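Long-range contact in agrin (Gallus gallus, PDB 1PZ7), which directs clustering of acetylcholine receptors at the neuromuscular junction, an activity modulated by alternative splicing and calcium binding: residues 46-51 and 141-146. Sequence-based numbering, arbitrary orientation.
Sequences ALQSNH and ATQLDT. With CA (calcium ion), chain C.
The side chains of Gln48 and Gln143 run alongside each other in the same direction, their amide planes steeply inclined (76°), next to the calcium site of the laminin G-like beta sandwich. Gln143 NE2 gives a weak, bent hydrogen bond to Gln48 OE1 (3.0 Å), and CG of Gln143 lies close to the same oxygen. A bend at chi2 (-69°) brings the amide of Gln48 back toward Gln143, although its CB points away. One water accepts a hydrogen bond from Gln143 NE2 and is hydrogen-bonded to Thr142 OG1 at 2.7 Å. At the other end of the amide, Gln143 OE1 approaches the methyl of Ala46, which also meets the carboxylate of Asp145 through OD1 (3.6 Å).

The short strand 144-146 pairs antiparallel with the start of the long, interrupted strand 45-58. Leu47 and Leu144 form a hydrogen-bonded pair, N to O in both directions. Leu144 N reaches Leu47 O (2.9 Å) in the carbonyl plane, on a lone pair, whereas Leu47 N sits 42° out of the plane of the Leu144 carbonyl. Leu47 O also accepts a hydrogen bond from Arg118 NH2, and the CA-H of Gln143 makes a lesser contact with it. The two leucine side chains share the opposite face from Ala46 and Asp145; there Leu47 CD1 crosses to Thr146 CG2 (3.8 Å), and Leu144 packs on Ile78 of strand 77-83.

Segment 141-146 supplies two calcium ligands, Gln143 O and Asp145 OD2; Asp76 and Leu93 supply others. Gln143 thus serves both sides, its amide linked to Gln48 and its backbone carbonyl turned to the metal. Two waters also bind the calcium ion, which lies 2.3 Å from Gln143 O and 2.5 Å from Asp145 OD2.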
ATOM      1  N   ALA A  46     -15.064   8.481  -5.258  1.00 18.08           N
ATOM      2  CA  ALA A  46     -15.737   7.416  -4.516  1.00 16.70           C
ATOM      3  C   ALA A  46     -15.433   6.095  -5.213  1.00 15.54           C
ATOM      4  O   ALA A  46     -16.207   5.629  -6.049  1.00 15.37           O
ATOM      5  CB  ALA A  46     -17.233   7.664  -4.463  1.00 16.62           C
ATOM      6  N   LEU A  47     -14.300   5.495  -4.860  1.00 14.24           N
ATOM      7  CA  LEU A  47     -13.814   4.303  -5.547  1.00 13.35           C
ATOM      8  C   LEU A  47     -14.509   3.008  -5.155  1.00 12.70           C
ATOM      9  O   LEU A  47     -14.560   2.639  -3.982  1.00 12.20           O
ATOM     10  CB  LEU A  47     -12.312   4.141  -5.322  1.00 13.34           C
ATOM     11  CG  LEU A  47     -11.436   5.288  -5.822  1.00 13.59           C
ATOM     12  CD1 LEU A  47      -9.982   4.972  -5.539  1.00 14.28           C
ATOM     13  CD2 LEU A  47     -11.655   5.517  -7.307  1.00 13.83           C
ATOM     14  N   GLN A  48     -15.012   2.310  -6.166  1.00 12.29           N
ATOM     15  CA  GLN A  48     -15.664   1.030  -5.985  1.00 12.22           C
ATOM     16  C   GLN A  48     -14.642  -0.054  -5.683  1.00 11.45           C
ATOM     17  O   GLN A  48     -14.948  -1.026  -4.998  1.00 11.43           O
ATOM     18  CB  GLN A  48     -16.412   0.655  -7.261  1.00 12.54           C
ATOM     19  CG  GLN A  48     -17.526   1.611  -7.618  1.00 14.51           C
ATOM     20  CD  GLN A  48     -18.677   1.538  -6.640  1.00 16.02           C
ATOM     21  OE1 GLN A  48     -19.366   2.531  -6.408  1.00 18.04           O
ATOM     22  NE2 GLN A  48     -18.887   0.364  -6.059  1.00 17.97           N
ATOM     23  N   SER A  49     -13.425   0.119  -6.191  1.00 10.75           N
ATOM     24  CA  SER A  49     -12.394  -0.896  -6.037  1.00 10.62           C
ATOM     25  C   SER A  49     -10.989  -0.324  -5.916  1.00 10.03           C
ATOM     26  O   SER A  49     -10.757   0.865  -6.147  1.00  9.58           O
ATOM     27  CB  SER A  49     -12.418  -1.841  -7.237  1.00 10.71           C
ATOM     28  OG  SER A  49     -12.048  -1.153  -8.415  1.00 11.95           O
ATOM     29  N   ASN A  50     -10.069  -1.199  -5.521  1.00  9.62           N
ATOM     30  CA  ASN A  50      -8.642  -0.900  -5.475  1.00  9.63           C
ATOM     31  C   ASN A  50      -7.917  -2.161  -5.875  1.00  9.58           C
ATOM     32  O   ASN A  50      -8.319  -3.254  -5.478  1.00 10.32           O
ATOM     33  CB  ASN A  50      -8.173  -0.526  -4.070  1.00  9.44           C
ATOM     34  CG  ASN A  50      -8.718   0.797  -3.591  1.00  9.39           C
ATOM     35  OD1 ASN A  50      -8.197   1.865  -3.927  1.00 10.99           O
ATOM     36  ND2 ASN A  50      -9.755   0.739  -2.781  1.00  7.25           N
ATOM     37  N   HIS A  51      -6.850  -2.022  -6.649  1.00  9.65           N
ATOM     38  CA  HIS A  51      -6.041  -3.166  -7.033  1.00  9.96           C
ATOM     39  C   HIS A  51      -4.579  -2.781  -6.893  1.00  9.53           C
ATOM     40  O   HIS A  51      -4.148  -1.760  -7.426  1.00  9.83           O
ATOM     41  CB  HIS A  51      -6.347  -3.608  -8.464  1.00 10.09           C
ATOM     42  CG  HIS A  51      -7.640  -4.347  -8.603  1.00 12.39           C
ATOM     43  ND1 HIS A  51      -8.866  -3.717  -8.566  1.00 14.35           N
ATOM     44  CD2 HIS A  51      -7.900  -5.664  -8.786  1.00 14.05           C
ATOM     45  CE1 HIS A  51      -9.825  -4.613  -8.719  1.00 14.92           C
ATOM     46  NE2 HIS A  51      -9.266  -5.803  -8.855  1.00 15.40           N
ATOM     47  N   ALA A 141     -20.787   0.952   4.221  1.00 10.25           N
ATOM     48  CA  ALA A 141     -19.988   1.618   3.194  1.00  9.92           C
ATOM     49  C   ALA A 141     -19.301   0.620   2.258  1.00  9.90           C
ATOM     50  O   ALA A 141     -18.826  -0.430   2.696  1.00 10.07           O
ATOM     51  CB  ALA A 141     -18.956   2.526   3.849  1.00 10.08           C
ATOM     52  N   THR A 142     -19.247   0.964   0.972  1.00  9.61           N
ATOM     53  CA  THR A 142     -18.651   0.107  -0.051  1.00  9.48           C
ATOM     54  C   THR A 142     -17.635   0.844  -0.895  1.00  9.26           C
ATOM     55  O   THR A 142     -16.962   0.238  -1.720  1.00  9.24           O
ATOM     56  CB  THR A 142     -19.722  -0.418  -1.020  1.00  9.42           C
ATOM     57  OG1 THR A 142     -20.241   0.662  -1.810  1.00  9.51           O
ATOM     58  CG2 THR A 142     -20.917  -0.966  -0.277  1.00  9.13           C
ATOM     59  N   GLN A 143     -17.548   2.155  -0.704  1.00  9.36           N
ATOM     60  CA  GLN A 143     -16.689   2.986  -1.531  1.00  9.50           C
ATOM     61  C   GLN A 143     -15.598   3.650  -0.709  1.00  9.55           C
ATOM     62  O   GLN A 143     -15.819   4.046   0.433  1.00  9.31           O
ATOM     63  CB  GLN A 143     -17.536   4.050  -2.234  1.00  9.70           C
ATOM     64  CG  GLN A 143     -18.573   3.453  -3.186  1.00 10.03           C
ATOM     65  CD  GLN A 143     -19.791   4.334  -3.391  1.00 11.13           C
ATOM     66  OE1 GLN A 143     -19.853   5.456  -2.889  1.00 12.28           O
ATOM     67  NE2 GLN A 143     -20.766   3.825  -4.136  1.00 11.16           N
ATOM     68  N   LEU A 144     -14.414   3.752  -1.295  1.00  9.76           N
ATOM     69  CA  LEU A 144     -13.300   4.411  -0.644  1.00  9.97           C
ATOM     70  C   LEU A 144     -13.262   5.841  -1.148  1.00  9.74           C
ATOM     71  O   LEU A 144     -12.966   6.089  -2.315  1.00  9.41           O
ATOM     72  CB  LEU A 144     -11.994   3.679  -0.939  1.00 10.42           C
ATOM     73  CG  LEU A 144     -10.903   3.921   0.107  1.00 11.96           C
ATOM     74  CD1 LEU A 144      -9.851   2.822   0.053  1.00 12.33           C
ATOM     75  CD2 LEU A 144     -10.273   5.295  -0.057  1.00 13.03           C
ATOM     76  N   ASP A 145     -13.605   6.769  -0.268  1.00  9.72           N
ATOM     77  CA  ASP A 145     -13.630   8.180  -0.609  1.00  9.72           C
ATOM     78  C   ASP A 145     -12.241   8.762  -0.434  1.00  9.93           C
ATOM     79  O   ASP A 145     -11.715   8.820   0.674  1.00  9.71           O
ATOM     80  CB  ASP A 145     -14.644   8.910   0.261  1.00  9.83           C
ATOM     81  CG  ASP A 145     -16.026   8.336   0.126  1.00 10.44           C
ATOM     82  OD1 ASP A 145     -16.551   8.314  -1.006  1.00 11.62           O
ATOM     83  OD2 ASP A 145     -16.652   7.856   1.093  1.00 11.41           O
ATOM     84  N   THR A 146     -11.645   9.185  -1.541  1.00 10.24           N
ATOM     85  CA  THR A 146     -10.267   9.653  -1.524  1.00 10.50           C
ATOM     86  C   THR A 146      -9.984  10.714  -2.578  1.00 10.91           C
ATOM     87  O   THR A 146     -10.739  10.873  -3.539  1.00 11.56           O
ATOM     88  CB  THR A 146      -9.313   8.457  -1.745  1.00 10.58           C
ATOM     89  OG1 THR A 146      -7.957   8.916  -1.795  1.00  9.86           O
ATOM     90  CG2 THR A 146      -9.539   7.812  -3.111  1.00 10.73           C
TER
HETATM   91 CA    CA C 701     -16.388   5.615   2.057  1.00 19.31          CA
HETATM   92  O   HOH W   1     -20.798   0.720  -4.433  1.00 25.43           O
HETATM   93  O   HOH W   2     -16.488   7.320   4.267  1.00 22.62           O
HETATM   94  O   HOH W   3     -18.748   5.620   1.640  1.00 14.97           O